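Local coordinates for protein alanine racemase 1 (Caldanaerobacter subterraneus subsp. tengcongensis MB4, PDB 4Y2W) that belongs to the alanine racemase family and pairs an N-terminal TIM-type barrel with a beta-rich C-terminal domain in a two-chain assembly, at residues Ile35-Lys40 and Lys53-Glu58; Leu72-Lys77 and Thr81-Phe86; Arg23-Ile28 and Asp221-Gly226; Ala211-Asn216 and Arg240-Arg245. The protein carries 1 engineered substitution. All blocks are in the same frame, centred on the assembly; numbering follows the deposited sequence.

Contact 1: Ile35-Lys40 and Lys53-Glu58. With ALA (alanine), chain F.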
# COMPACT_ATOMS: atom_id res chain seq x y z
N ILE A 35 8.88 -28.06 -3.27
CA ILE A 35 8.98 -26.61 -3.08
C ILE A 35 7.61 -25.94 -3.08
O ILE A 35 6.82 -26.13 -4.01
CB ILE A 35 9.89 -25.97 -4.15
CG1 ILE A 35 11.33 -26.45 -3.93
CG2 ILE A 35 9.80 -24.45 -4.10
CD1 ILE A 35 12.34 -25.96 -4.94
N MET A 36 7.34 -25.18 -2.02
CA MET A 36 6.14 -24.36 -1.92
C MET A 36 6.53 -22.90 -2.08
O MET A 36 7.13 -22.32 -1.18
CB MET A 36 5.48 -24.56 -0.56
CG MET A 36 4.40 -23.53 -0.23
SD MET A 36 3.67 -23.77 1.39
CE MET A 36 2.50 -25.07 1.03
N ALA A 37 6.18 -22.31 -3.22
CA ALA A 37 6.45 -20.89 -3.45
C ALA A 37 5.50 -20.03 -2.61
O ALA A 37 4.29 -20.02 -2.84
CB ALA A 37 6.31 -20.56 -4.93
N VAL A 38 6.06 -19.33 -1.62
CA VAL A 38 5.29 -18.36 -0.86
C VAL A 38 5.15 -17.13 -1.75
O VAL A 38 6.14 -16.52 -2.13
CB VAL A 38 5.98 -17.98 0.47
CG1 VAL A 38 5.19 -16.90 1.20
CG2 VAL A 38 6.15 -19.22 1.34
N ILE A 39 3.91 -16.78 -2.10
CA ILE A 39 3.64 -15.62 -2.94
C ILE A 39 2.54 -14.77 -2.31
O ILE A 39 1.72 -14.17 -3.00
CB ILE A 39 3.27 -16.03 -4.39
CG1 ILE A 39 2.07 -16.98 -4.42
CG2 ILE A 39 4.47 -16.69 -5.06
CD1 ILE A 39 1.54 -17.26 -5.81
N LYS A 40 2.55 -14.72 -0.98
CA LYS A 40 1.59 -13.90 -0.23
C LYS A 40 1.86 -12.42 -0.42
O LYS A 40 2.88 -12.03 -0.98
CB LYS A 40 1.62 -14.26 1.26
CG LYS A 40 2.94 -14.02 1.99
CD LYS A 40 3.07 -14.99 3.16
CE LYS A 40 4.27 -14.69 4.04
NZ LYS A 40 3.94 -13.63 5.02
N LYS A 53 1.18 -17.93 -12.35
CA LYS A 53 1.08 -18.48 -13.70
C LYS A 53 2.43 -19.02 -14.16
O LYS A 53 2.52 -20.15 -14.63
CB LYS A 53 0.57 -17.42 -14.69
CG LYS A 53 0.24 -17.94 -16.09
CD LYS A 53 0.52 -16.90 -17.17
CE LYS A 53 0.33 -17.45 -18.58
NZ LYS A 53 -1.05 -17.20 -19.11
N PHE A 54 3.48 -18.21 -14.01
CA PHE A 54 4.80 -18.57 -14.52
C PHE A 54 5.56 -19.57 -13.64
O PHE A 54 6.39 -20.33 -14.15
CB PHE A 54 5.63 -17.31 -14.80
CG PHE A 54 5.43 -16.76 -16.18
CD1 PHE A 54 4.25 -16.12 -16.52
CD2 PHE A 54 6.40 -16.93 -17.16
CE1 PHE A 54 4.04 -15.64 -17.80
CE2 PHE A 54 6.20 -16.45 -18.44
CZ PHE A 54 5.02 -15.80 -18.76
N LEU A 55 5.29 -19.58 -12.34
CA LEU A 55 5.85 -20.61 -11.46
C LEU A 55 5.14 -21.96 -11.65
O LEU A 55 5.76 -23.02 -11.48
CB LEU A 55 5.80 -20.17 -9.99
CG LEU A 55 6.74 -19.03 -9.60
CD1 LEU A 55 6.47 -18.60 -8.16
CD2 LEU A 55 8.20 -19.41 -9.77
N GLU A 56 3.86 -21.92 -12.00
CA GLU A 56 3.12 -23.13 -12.35
C GLU A 56 3.68 -23.79 -13.62
O GLU A 56 3.76 -25.02 -13.68
CB GLU A 56 1.63 -22.83 -12.53
CG GLU A 56 0.77 -24.05 -12.82
CD GLU A 56 -0.71 -23.73 -12.88
OE1 GLU A 56 -1.09 -22.75 -13.55
OE2 GLU A 56 -1.51 -24.46 -12.25
N LYS A 57 4.06 -22.99 -14.61
CA LYS A 57 4.74 -23.51 -15.81
C LYS A 57 6.07 -24.15 -15.44
O LYS A 57 6.46 -25.17 -16.00
CB LYS A 57 5.01 -22.39 -16.83
CG LYS A 57 3.78 -21.77 -17.49
CD LYS A 57 4.20 -20.60 -18.38
CE LYS A 57 3.04 -19.70 -18.79
NZ LYS A 57 2.34 -20.15 -20.03
N GLU A 58 6.77 -23.54 -14.48
CA GLU A 58 8.09 -24.00 -14.06
C GLU A 58 8.05 -25.30 -13.24
O GLU A 58 9.09 -25.92 -13.01
CB GLU A 58 8.80 -22.90 -13.25
CG GLU A 58 10.32 -22.93 -13.36
CD GLU A 58 10.83 -22.61 -14.75
OE1 GLU A 58 11.90 -23.14 -15.13
OE2 GLU A 58 10.17 -21.83 -15.48
N ALA F . 8.31 -13.11 5.30
CA ALA F . 7.44 -13.81 6.29
C ALA F . 7.00 -12.90 7.45
O ALA F . 5.97 -13.14 8.08
CB ALA F . 8.15 -15.05 6.83
OXT ALA F . 7.66 -11.91 7.79

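Contact 2: Leu72-Lys77 and Thr81-Phe86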
# COMPACT_ATOMS: atom_id res chain seq x y z
N LEU A 72 -8.17 -17.71 -3.20
CA LEU A 72 -9.25 -17.69 -4.18
C LEU A 72 -8.91 -16.91 -5.44
O LEU A 72 -9.30 -17.31 -6.53
CB LEU A 72 -10.53 -17.14 -3.55
CG LEU A 72 -11.18 -18.07 -2.51
CD1 LEU A 72 -12.22 -17.31 -1.70
CD2 LEU A 72 -11.79 -19.30 -3.17
N GLU A 73 -8.19 -15.80 -5.29
CA GLU A 73 -7.77 -15.00 -6.45
C GLU A 73 -7.01 -15.86 -7.45
O GLU A 73 -7.20 -15.74 -8.66
CB GLU A 73 -6.89 -13.82 -6.01
CG GLU A 73 -6.38 -12.95 -7.15
CD GLU A 73 -5.35 -11.92 -6.70
OE1 GLU A 73 -4.76 -12.09 -5.61
OE2 GLU A 73 -5.12 -10.95 -7.45
N LEU A 74 -6.13 -16.72 -6.94
CA LEU A 74 -5.34 -17.61 -7.78
C LEU A 74 -6.21 -18.64 -8.52
O LEU A 74 -5.99 -18.90 -9.71
CB LEU A 74 -4.27 -18.32 -6.95
CG LEU A 74 -3.19 -17.41 -6.37
CD1 LEU A 74 -2.34 -18.15 -5.34
CD2 LEU A 74 -2.31 -16.83 -7.48
N ARG A 75 -7.19 -19.22 -7.83
CA ARG A 75 -8.13 -20.17 -8.44
C ARG A 75 -9.00 -19.51 -9.52
O ARG A 75 -9.27 -20.11 -10.56
CB ARG A 75 -9.01 -20.83 -7.38
CG ARG A 75 -8.31 -21.91 -6.57
CD ARG A 75 -8.22 -23.23 -7.32
NE ARG A 75 -7.68 -24.31 -6.48
CZ ARG A 75 -6.42 -24.75 -6.50
NH1 ARG A 75 -5.51 -24.23 -7.31
NH2 ARG A 75 -6.07 -25.73 -5.68
N GLU A 76 -9.43 -18.27 -9.26
CA GLU A 76 -10.22 -17.51 -10.23
C GLU A 76 -9.48 -17.36 -11.57
O GLU A 76 -10.11 -17.32 -12.63
CB GLU A 76 -10.59 -16.13 -9.67
CG GLU A 76 -11.95 -15.59 -10.11
CD GLU A 76 -11.97 -15.10 -11.56
OE1 GLU A 76 -12.83 -15.58 -12.33
OE2 GLU A 76 -11.13 -14.25 -11.92
N LYS A 77 -8.15 -17.29 -11.52
CA LYS A 77 -7.32 -17.15 -12.72
C LYS A 77 -6.79 -18.49 -13.28
O LYS A 77 -5.84 -18.50 -14.06
CB LYS A 77 -6.17 -16.17 -12.46
CG LYS A 77 -6.63 -14.74 -12.25
CD LYS A 77 -7.11 -14.09 -13.55
CE LYS A 77 -7.90 -12.82 -13.30
NZ LYS A 77 -7.07 -11.75 -12.69
N THR A 81 -2.30 -25.65 -9.49
CA THR A 81 -1.37 -25.96 -8.40
C THR A 81 -2.07 -25.94 -7.04
O THR A 81 -2.91 -25.08 -6.79
CB THR A 81 -0.21 -24.93 -8.38
OG1 THR A 81 0.35 -24.80 -9.69
CG2 THR A 81 0.89 -25.36 -7.41
N PRO A 82 -1.74 -26.90 -6.15
CA PRO A 82 -2.30 -26.87 -4.80
C PRO A 82 -1.90 -25.60 -4.05
O PRO A 82 -0.77 -25.15 -4.17
CB PRO A 82 -1.68 -28.10 -4.12
CG PRO A 82 -1.30 -29.01 -5.24
CD PRO A 82 -0.90 -28.10 -6.36
N ILE A 83 -2.83 -25.05 -3.27
CA ILE A 83 -2.61 -23.81 -2.53
C ILE A 83 -2.89 -24.01 -1.05
O ILE A 83 -3.89 -24.63 -0.68
CB ILE A 83 -3.52 -22.68 -3.04
CG1 ILE A 83 -3.31 -22.45 -4.54
CG2 ILE A 83 -3.28 -21.39 -2.26
CD1 ILE A 83 -4.50 -21.80 -5.23
N LEU A 84 -2.01 -23.46 -0.20
CA LEU A 84 -2.17 -23.53 1.25
C LEU A 84 -2.42 -22.15 1.82
O LEU A 84 -1.69 -21.21 1.53
CB LEU A 84 -0.92 -24.14 1.90
CG LEU A 84 -0.85 -24.08 3.44
CD1 LEU A 84 -1.98 -24.87 4.08
CD2 LEU A 84 0.50 -24.57 3.93
N ILE A 85 -3.46 -22.04 2.65
CA ILE A 85 -3.78 -20.82 3.37
C ILE A 85 -3.21 -20.91 4.79
O ILE A 85 -3.70 -21.69 5.60
CB ILE A 85 -5.30 -20.58 3.43
CG1 ILE A 85 -5.87 -20.46 2.02
CG2 ILE A 85 -5.62 -19.34 4.25
CD1 ILE A 85 -7.37 -20.70 1.93
N PHE A 86 -2.19 -20.11 5.08
CA PHE A 86 -1.58 -20.08 6.41
C PHE A 86 -2.57 -19.57 7.45
O PHE A 86 -2.62 -20.08 8.57
CB PHE A 86 -0.34 -19.17 6.44
CG PHE A 86 0.77 -19.62 5.54
CD1 PHE A 86 1.36 -20.87 5.72
CD2 PHE A 86 1.25 -18.80 4.53
CE1 PHE A 86 2.40 -21.29 4.89
CE2 PHE A 86 2.28 -19.22 3.70
CZ PHE A 86 2.86 -20.46 3.89

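Contact 3: Arg23-Ile28 and Asp221-Gly226. With PO4 (phosphate ion), chain C.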
# COMPACT_ATOMS: atom_id res chain seq x y z
N ARG A 23 14.69 -21.87 -9.63
CA ARG A 23 15.62 -22.94 -10.01
C ARG A 23 16.88 -23.00 -9.13
O ARG A 23 17.47 -24.06 -8.97
CB ARG A 23 16.00 -22.83 -11.49
CG ARG A 23 14.88 -23.24 -12.44
CD ARG A 23 15.39 -23.47 -13.87
NE ARG A 23 16.02 -22.28 -14.44
CZ ARG A 23 15.36 -21.22 -14.92
NH1 ARG A 23 14.03 -21.17 -14.91
NH2 ARG A 23 16.04 -20.20 -15.42
N GLU A 24 17.29 -21.86 -8.57
CA GLU A 24 18.41 -21.82 -7.62
C GLU A 24 18.07 -22.57 -6.33
O GLU A 24 18.94 -23.22 -5.74
CB GLU A 24 18.80 -20.38 -7.29
CG GLU A 24 19.43 -19.62 -8.45
CD GLU A 24 20.81 -20.13 -8.81
OE1 GLU A 24 21.65 -20.25 -7.89
OE2 GLU A 24 21.06 -20.40 -10.00
N ILE A 25 16.82 -22.47 -5.88
CA ILE A 25 16.39 -23.15 -4.66
C ILE A 25 16.41 -24.67 -4.84
O ILE A 25 16.75 -25.40 -3.90
CB ILE A 25 14.98 -22.69 -4.21
CG1 ILE A 25 14.94 -21.18 -3.98
CG2 ILE A 25 14.55 -23.42 -2.94
CD1 ILE A 25 15.99 -20.66 -3.02
N LYS A 26 16.05 -25.15 -6.03
CA LYS A 26 16.09 -26.58 -6.34
C LYS A 26 17.50 -27.17 -6.25
O LYS A 26 17.67 -28.34 -5.89
CB LYS A 26 15.48 -26.85 -7.72
CG LYS A 26 13.97 -26.69 -7.76
CD LYS A 26 13.37 -27.14 -9.09
CE LYS A 26 13.21 -28.66 -9.16
NZ LYS A 26 12.25 -29.18 -8.16
N LYS A 27 18.51 -26.37 -6.58
CA LYS A 27 19.91 -26.80 -6.49
C LYS A 27 20.34 -27.04 -5.04
O LYS A 27 21.10 -27.96 -4.77
CB LYS A 27 20.84 -25.78 -7.14
CG LYS A 27 20.65 -25.63 -8.65
CD LYS A 27 21.46 -24.47 -9.20
CE LYS A 27 21.36 -24.38 -10.71
NZ LYS A 27 22.17 -23.26 -11.27
N ILE A 28 19.83 -26.21 -4.13
CA ILE A 28 20.18 -26.29 -2.70
C ILE A 28 19.55 -27.50 -2.02
O ILE A 28 20.20 -28.17 -1.22
CB ILE A 28 19.76 -25.01 -1.94
CG1 ILE A 28 20.42 -23.76 -2.54
CG2 ILE A 28 20.09 -25.12 -0.45
CD1 ILE A 28 21.92 -23.85 -2.69
N ASP A 221 10.32 -32.73 4.07
CA ASP A 221 9.62 -33.15 2.86
C ASP A 221 9.31 -31.98 1.93
O ASP A 221 9.19 -32.16 0.72
CB ASP A 221 8.31 -33.86 3.22
CG ASP A 221 8.52 -35.02 4.17
OD1 ASP A 221 9.35 -35.90 3.88
OD2 ASP A 221 7.84 -35.05 5.22
N MET A 222 9.16 -30.78 2.50
CA MET A 222 8.86 -29.59 1.71
C MET A 222 9.53 -28.35 2.30
O MET A 222 9.83 -28.29 3.49
CB MET A 222 7.34 -29.39 1.60
CG MET A 222 6.91 -28.37 0.56
SD MET A 222 5.15 -28.48 0.16
CE MET A 222 4.42 -28.18 1.77
N VAL A 223 9.75 -27.36 1.44
CA VAL A 223 10.47 -26.14 1.79
C VAL A 223 9.67 -24.91 1.33
O VAL A 223 8.96 -24.98 0.32
CB VAL A 223 11.91 -26.24 1.21
CG1 VAL A 223 12.32 -25.01 0.42
CG2 VAL A 223 12.91 -26.54 2.32
N ARG A 224 9.77 -23.80 2.06
CA ARG A 224 8.90 -22.63 1.87
C ARG A 224 9.64 -21.32 1.51
O ARG A 224 9.70 -20.39 2.32
CB ARG A 224 8.06 -22.39 3.13
CG ARG A 224 7.12 -23.53 3.52
CD ARG A 224 6.12 -23.07 4.57
NE ARG A 224 6.78 -22.45 5.72
CZ ARG A 224 6.96 -23.01 6.92
NH1 ARG A 224 6.52 -24.23 7.20
NH2 ARG A 224 7.59 -22.32 7.87
N PRO A 225 10.20 -21.24 0.29
CA PRO A 225 10.85 -20.00 -0.12
C PRO A 225 9.84 -18.90 -0.46
O PRO A 225 8.85 -19.17 -1.14
CB PRO A 225 11.63 -20.41 -1.37
CG PRO A 225 10.85 -21.55 -1.94
CD PRO A 225 10.30 -22.28 -0.74
N GLY A 226 10.10 -17.69 0.02
CA GLY A 226 9.25 -16.54 -0.25
C GLY A 226 10.05 -15.39 -0.83
O GLY A 226 10.29 -15.35 -2.04
P PO4 C . 10.29 -16.14 3.79
O1 PO4 C . 11.40 -16.48 2.83
O2 PO4 C . 10.84 -16.00 5.19
O3 PO4 C . 9.25 -17.24 3.77
O4 PO4 C . 9.66 -14.83 3.37

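Contact 4: Ala211-Asn216 and Arg240-Arg245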
# COMPACT_ATOMS: atom_id res chain seq x y z
N ALA A 211 16.37 -20.70 6.91
CA ALA A 211 16.74 -22.07 7.26
C ALA A 211 17.07 -22.91 6.03
O ALA A 211 17.83 -23.88 6.12
CB ALA A 211 15.61 -22.73 8.05
N ILE A 212 16.51 -22.55 4.88
CA ILE A 212 16.82 -23.25 3.63
C ILE A 212 18.29 -23.07 3.25
O ILE A 212 18.92 -24.01 2.75
CB ILE A 212 15.91 -22.75 2.47
CG1 ILE A 212 14.47 -23.20 2.71
CG2 ILE A 212 16.39 -23.29 1.13
CD1 ILE A 212 13.44 -22.33 2.02
N LEU A 213 18.82 -21.88 3.48
CA LEU A 213 20.22 -21.59 3.17
C LEU A 213 21.16 -22.24 4.18
O LEU A 213 22.14 -22.90 3.81
CB LEU A 213 20.45 -20.08 3.14
CG LEU A 213 19.70 -19.30 2.06
CD1 LEU A 213 19.74 -17.81 2.34
CD2 LEU A 213 20.27 -19.59 0.67
N ASN A 214 20.85 -22.05 5.46
CA ASN A 214 21.73 -22.45 6.55
C ASN A 214 21.53 -23.90 6.99
O ASN A 214 22.45 -24.71 6.95
CB ASN A 214 21.50 -21.54 7.76
CG ASN A 214 21.74 -20.07 7.46
OD1 ASN A 214 22.24 -19.71 6.39
ND2 ASN A 214 21.38 -19.21 8.41
N LEU A 215 20.30 -24.20 7.40
CA LEU A 215 19.98 -25.45 8.09
C LEU A 215 19.57 -26.56 7.11
O LEU A 215 18.38 -26.70 6.80
CB LEU A 215 18.86 -25.20 9.10
CG LEU A 215 19.17 -24.42 10.39
CD1 LEU A 215 20.24 -23.36 10.25
CD2 LEU A 215 17.89 -23.78 10.92
N ASN A 216 20.53 -27.35 6.66
CA ASN A 216 20.26 -28.42 5.69
C ASN A 216 19.32 -29.50 6.25
O ASN A 216 18.62 -30.18 5.49
CB ASN A 216 21.57 -29.07 5.22
CG ASN A 216 21.72 -29.05 3.71
OD1 ASN A 216 21.82 -30.10 3.06
ND2 ASN A 216 21.76 -27.85 3.13
N ARG A 240 24.11 -17.03 1.59
CA ARG A 240 24.02 -16.42 0.25
C ARG A 240 24.79 -17.21 -0.82
O ARG A 240 25.42 -16.62 -1.70
CB ARG A 240 24.48 -14.95 0.26
CG ARG A 240 23.79 -14.08 1.30
CD ARG A 240 24.27 -12.63 1.27
NE ARG A 240 23.49 -11.79 2.18
CZ ARG A 240 22.89 -10.64 1.87
NH1 ARG A 240 22.97 -10.12 0.65
NH2 ARG A 240 22.21 -9.98 2.80
N LYS A 241 24.72 -18.54 -0.74
CA LYS A 241 25.44 -19.40 -1.68
C LYS A 241 24.74 -19.47 -3.05
O LYS A 241 25.33 -19.93 -4.03
CB LYS A 241 25.63 -20.81 -1.09
CG LYS A 241 24.46 -21.76 -1.27
CD LYS A 241 24.65 -23.06 -0.49
CE LYS A 241 23.87 -23.08 0.82
NZ LYS A 241 24.27 -21.99 1.75
N VAL A 242 23.48 -19.03 -3.10
CA VAL A 242 22.70 -18.97 -4.34
C VAL A 242 23.00 -17.70 -5.14
O VAL A 242 23.41 -16.69 -4.57
CB VAL A 242 21.18 -19.07 -4.07
CG1 VAL A 242 20.86 -20.36 -3.33
CG2 VAL A 242 20.67 -17.86 -3.28
N GLU A 243 22.79 -17.76 -6.45
CA GLU A 243 23.00 -16.62 -7.35
C GLU A 243 21.65 -16.03 -7.76
O GLU A 243 21.00 -16.54 -8.68
CB GLU A 243 23.77 -17.06 -8.59
CG GLU A 243 24.16 -15.90 -9.51
CD GLU A 243 23.80 -16.14 -10.97
OE1 GLU A 243 23.41 -15.17 -11.65
OE2 GLU A 243 23.91 -17.30 -11.44
N LEU A 244 21.25 -14.95 -7.10
CA LEU A 244 19.95 -14.33 -7.36
C LEU A 244 20.03 -13.27 -8.46
O LEU A 244 21.04 -12.58 -8.59
CB LEU A 244 19.37 -13.72 -6.08
CG LEU A 244 19.11 -14.70 -4.94
CD1 LEU A 244 18.72 -13.96 -3.66
CD2 LEU A 244 18.06 -15.72 -5.31
N ARG A 245 18.95 -13.17 -9.24
CA ARG A 245 18.81 -12.12 -10.25
C ARG A 245 17.73 -11.12 -9.82
O ARG A 245 16.85 -11.44 -9.03
CB ARG A 245 18.47 -12.71 -11.62
CG ARG A 245 19.50 -13.72 -12.11
CD ARG A 245 19.63 -13.77 -13.63
NE ARG A 245 18.40 -14.18 -14.32
CZ ARG A 245 17.51 -13.36 -14.88
NH1 ARG A 245 17.66 -12.04 -14.86
NH2 ARG A 245 16.44 -13.88 -15.48

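Contact 1: Ile35-Lys40 and Lys53-Glu58
Leu55 meets Ala37 and Ile39 through aliphatic carbons alone, so no flat group takes part between the segments. The one ring here, Phe54, sits on another side of the helix, with Lys57 CE 4.2 Å above its plane and over its centre, while Tyr376 meets it with the ring planes about 55° apart. On the inward side the work falls to a single methyl: Leu55 CD1 reaches Ala37 CB at 3.8 Å. The same methyl lies 4.2 Å from Ile39 CG2, just past the end of the strand. Leu55 and Ile39 slide past each other in opposite directions, so they lie alongside rather than end on. Ile39 holds CG1 between its backbone N and carbonyl carbon (chi1 57°), which leaves CG2 beside the N as the branch that faces the helix. This is strand 34-38, first of the eight parallel strands of the TIM barrel, with helix 48-58 laid on its outer side in the beta-alpha-beta unit that leads to strand 62-65. Phe63 of that next strand touches Ala37, Ile39 and Leu55 alike. Beyond the strand, Lys40 belongs to the pocket of the bound alanine. Its chain bends at the last torsion (chi4 83°), and Lys40 NZ ends 3.7 Å from the alanine O while forming a salt bridge with Asp317 of the second subunit.

Contact 2: Leu72-Lys77 and Thr81-Phe86
Arg75 folds back at its second torsion (chi2 -80°), and that bend carries the guanidinium off the helix and across to Thr81 and Ile83. Ile83 approaches from the opposite direction, its CG1 beside the backbone N and its chain extended beyond, which delivers CD1 under the arginine. The two residues belong to one beta-alpha-beta unit of the TIM barrel, in which helix 68-76 packs outside strand 83-85 and connects it with strand 62-65. Ile83 CD1 does two jobs. It lies 3.3 Å from the plane of the Arg75 guanidinium, on one face and offset toward the rim, and it also packs on Leu74 CB at 3.9 Å. The guanidinium gathers backbone carbonyls. Besides Thr81 O at its edge, NH1 bonds to Ile79 O, the stronger partner, NE to His100 O and NH2 to Asp101 O, so the group is fixed in rotation by oxygens from the turn after the helix and from the loop before strand 103-106. Thr81 itself is held by its N, which bonds to Glu56 OE2 on the neighbouring helix 48-58. A weak bond runs from Arg75 NH2 to Thr81 O at 3.4 Å. The other bond to Thr81 O is shorter and nearly straight: Arg75 NH1 to Thr81 O measures 2.8 Å with an N-H...O angle of 164°, the oxygen lying close to the guanidinium plane.

Contact 3: Arg23-Ile28 and Asp221-Gly226
Ile25 and Pro225 are the pair with the nearest CA atoms, 7.8 Å apart, with 23-28 in regular helix and 221-226 running through strand 222-224, the eighth and last parallel strand of the TIM barrel. Helix 15-28 precedes the first strand in the chain, yet it packs against the outside of the barrel where the eighth strand meets strand 34-38 and the ring closes. After Pro225 the extended course ends, and Gly226 takes phi/psi of -126/-96°, a region seldom used by residues other than glycine. On the helix side, Ile25 makes the whole of the contact. With chi1 at -58° its CG2 branch lies opposite the backbone N, and from there it reaches both Val223, in the strand, and Pro225, just beyond it. Ile25 CG2 is 4.3 Å from Val223 CG1, and it stands at the same 4.3 Å from Pro225 CG. These are ordinary van der Waals distances, and the small buried patch is extended by Ile35 of strand 34-38, which both Ile25 and Pro225 touch. Within the helix, Glu24 OE2 forms a salt bridge with Lys27 NZ whose hydrogen bond is weak, while Glu24 OE1 accepts from Glu243 N. Arg224 directs its side chain the other way, into the barrel, where NH2 bonds to Ser167 O and the chain touches His168 of the alanine pocket. At the end of the segment a phosphate ion, probably from the crystallisation liquor, is met weakly by Gly226 N, 3.3 Å from phosphate O1.

Contact 4: Ala211-Asn216 and Arg240-Arg245
Leu213 meets the loop 240-245 twice: its side chain packs on Val242 and its backbone carbonyl takes Lys241 at the surface. The packed part is small. Leu213 CD2 lies 4.1 Å from Val242 CG1, and the two side chains cross at about a right angle, so that one branch of each does the touching. Val242 turns CG1 beside its backbone N (chi1 -58°), and Ile28 of helix 15-28 and Tyr233 also touch this valine, closing the apolar side. Toward solvent the arrangement is looser. Lys241 bends at chi3 and chi4, curling back over the end of the short helix, and Lys241 NZ donates to Leu213 O at 3.1 Å. The approach is not an ideal one: the C=O...N angle is 126° and the nitrogen stands 38° out of the carbonyl plane, above it. The same ammonium group forms a salt bridge with Glu239 OE1, just before the segment, which is its stronger partner, and the aliphatic part of Lys241 rests against Ile28. The nearest CA atoms are those of Leu213 and Arg240, 7.0 Å apart. Arg240 sends its side chain elsewhere, to a salt bridge with Glu349. Helix 209-214 is the short helix between the seventh and eighth strands of the TIM barrel, and it is covered here by the chain leaving that barrel for strand 248-260 of the second sheet.

How the contacts relate
Contacts 1, 2 and 3 all pack helices against the outside of one barrel sheet. Contacts 1 and 2 have centres 11 Å apart and are joined by Glu56 OE2 to Thr81 N, 3.1 Å, probably a hydrogen bond. Contacts 1 and 3, also 11 Å apart, share the closing seam, where Val38 N lies 2.8 Å from Pro225 O. Contact 4 sits 9 Å from contact 3, centre to centre, with Ile28 CG1 3.5 Å from Val242 CG1, but does not touch contacts 1 or 2. Only contact 1 supplies a residue of the alanine pocket, Lys40; the side chains of Pro225 and Leu213 lie about 10 and 13 Å from a bound alanine.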